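PDB 6UXC: CT253 from Chlamydia trachomatis serovar L2, which is of unknown function but is probably a membrane-attached lipoprotein of this intracellular bacterium, belonging to a family not yet characterised. Local coordinates for residues L85-Q88 / L89-A92. Residues are numbered along the deposited sequence; the frame is centred on the assembly and turned at random.
Sequences LATQ and LLPA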
loop_
_atom_site.group_PDB
_atom_site.type_symbol
_atom_site.label_atom_id
_atom_site.label_comp_id
_atom_site.label_asym_id
_atom_site.label_seq_id
_atom_site.Cartn_x
_atom_site.Cartn_y
_atom_site.Cartn_z
ATOM N N LEU A 85 -20.562 6.736 -6.080
ATOM C CA LEU A 85 -19.226 7.285 -5.834
ATOM C C LEU A 85 -18.105 6.246 -5.985
ATOM O O LEU A 85 -16.941 6.615 -5.835
ATOM C CB LEU A 85 -19.176 7.905 -4.444
ATOM C CG LEU A 85 -19.492 9.400 -4.441
ATOM C CD1 LEU A 85 -19.813 9.880 -3.026
ATOM C CD2 LEU A 85 -18.296 10.175 -5.067
ATOM N N ALA A 86 -18.424 4.990 -6.319
ATOM C CA ALA A 86 -17.415 3.966 -6.538
ATOM C C ALA A 86 -17.292 3.529 -7.992
ATOM O O ALA A 86 -16.387 2.749 -8.305
ATOM C CB ALA A 86 -17.681 2.733 -5.658
ATOM N N THR A 87 -18.145 4.038 -8.901
ATOM C CA THR A 87 -18.169 3.508 -10.269
ATOM C C THR A 87 -16.862 3.732 -11.016
ATOM O O THR A 87 -16.548 2.983 -11.945
ATOM C CB THR A 87 -19.308 4.143 -11.052
ATOM O OG1 THR A 87 -19.125 5.563 -11.107
ATOM C CG2 THR A 87 -20.643 3.798 -10.396
ATOM N N GLN A 88 -16.088 4.747 -10.629
ATOM C CA GLN A 88 -14.806 4.986 -11.295
ATOM C C GLN A 88 -13.794 3.878 -11.058
ATOM O O GLN A 88 -12.788 3.806 -11.780
ATOM C CB GLN A 88 -14.216 6.312 -10.830
ATOM C CG GLN A 88 -14.913 7.522 -11.399
ATOM C CD GLN A 88 -14.376 8.817 -10.849
ATOM O OE1 GLN A 88 -13.225 8.895 -10.395
ATOM N NE2 GLN A 88 -15.214 9.835 -10.849
ATOM N N LEU A 89 -14.054 2.984 -10.111
ATOM C CA LEU A 89 -13.166 1.855 -9.864
ATOM C C LEU A 89 -13.659 0.567 -10.493
ATOM O O LEU A 89 -12.934 -0.432 -10.497
ATOM C CB LEU A 89 -12.982 1.684 -8.369
ATOM C CG LEU A 89 -12.262 2.956 -7.878
ATOM C CD1 LEU A 89 -12.636 3.315 -6.504
ATOM C CD2 LEU A 89 -10.742 2.854 -8.064
ATOM N N LEU A 90 -14.857 0.558 -11.052
ATOM C CA LEU A 90 -15.245 -0.568 -11.856
ATOM C C LEU A 90 -14.321 -0.601 -13.068
ATOM O O LEU A 90 -13.875 0.465 -13.523
ATOM C CB LEU A 90 -16.681 -0.419 -12.296
ATOM C CG LEU A 90 -17.690 -0.355 -11.131
ATOM C CD1 LEU A 90 -19.094 -0.084 -11.653
ATOM C CD2 LEU A 90 -17.670 -1.660 -10.312
ATOM N N PRO A 91 -14.011 -1.795 -13.603
ATOM C CA PRO A 91 -14.623 -3.103 -13.316
ATOM C C PRO A 91 -13.961 -3.919 -12.219
ATOM O O PRO A 91 -14.154 -5.147 -12.165
ATOM C CB PRO A 91 -14.465 -3.835 -14.649
ATOM C CG PRO A 91 -13.118 -3.325 -15.131
ATOM C CD PRO A 91 -13.100 -1.864 -14.768
ATOM N N ALA A 92 -13.199 -3.262 -11.357
ATOM C CA ALA A 92 -12.694 -3.981 -10.202
ATOM C C ALA A 92 -13.852 -4.483 -9.340
ATOM O O ALA A 92 -14.933 -3.871 -9.261
ATOM C CB ALA A 92 -11.779 -3.100 -9.375
#
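Leu89 and Leu90 tie themselves back to the residues three before them, a compact case of consecutive i to i+3 backbone bonds closing a short 3-10 turn. The amide of Leu89 donates to Ala86 O at 3.0 Å, nearly straight (N-H...O 163°), and that of Leu90 to Thr87 O at 3.1 Å, more bent. Both donors stand above the plane of the carbonyl they use, the second far more so, its C=O...N angle closing to 113°. Beside these bonds run two leucine side chains. Leu90 lays CB 3.4 Å from Thr87 O, and its CD1 comes alongside Thr87 at 4.0 Å from CA. Leu89 has CB 3.6 Å from Ala86 O; its first torsion (chi1 -64°) sets CG beside its own backbone N, 3.6 Å from Gln88 C, while its branch packs against Ala22 and Leu24 of strand 19-28, Phe74, His64 and Ile125. Ala86, also buried, touches Val130. Gln88 is exposed; its CB lies against Leu89 N, and beyond CG the chain is extended, with OE1 accepting from Ser67 N. A type VIa turn follows, with the cis peptide between Leu90 and Pro91 and Ala92 N bonded to Leu89 O at 3.0 Å, just ahead of strand 94-105. The amides of Leu89, Leu90 and Ala92 are thus satisfied within residues 85-92, and the same 3-10 turn carries Leu89 buried and Leu90 exposed.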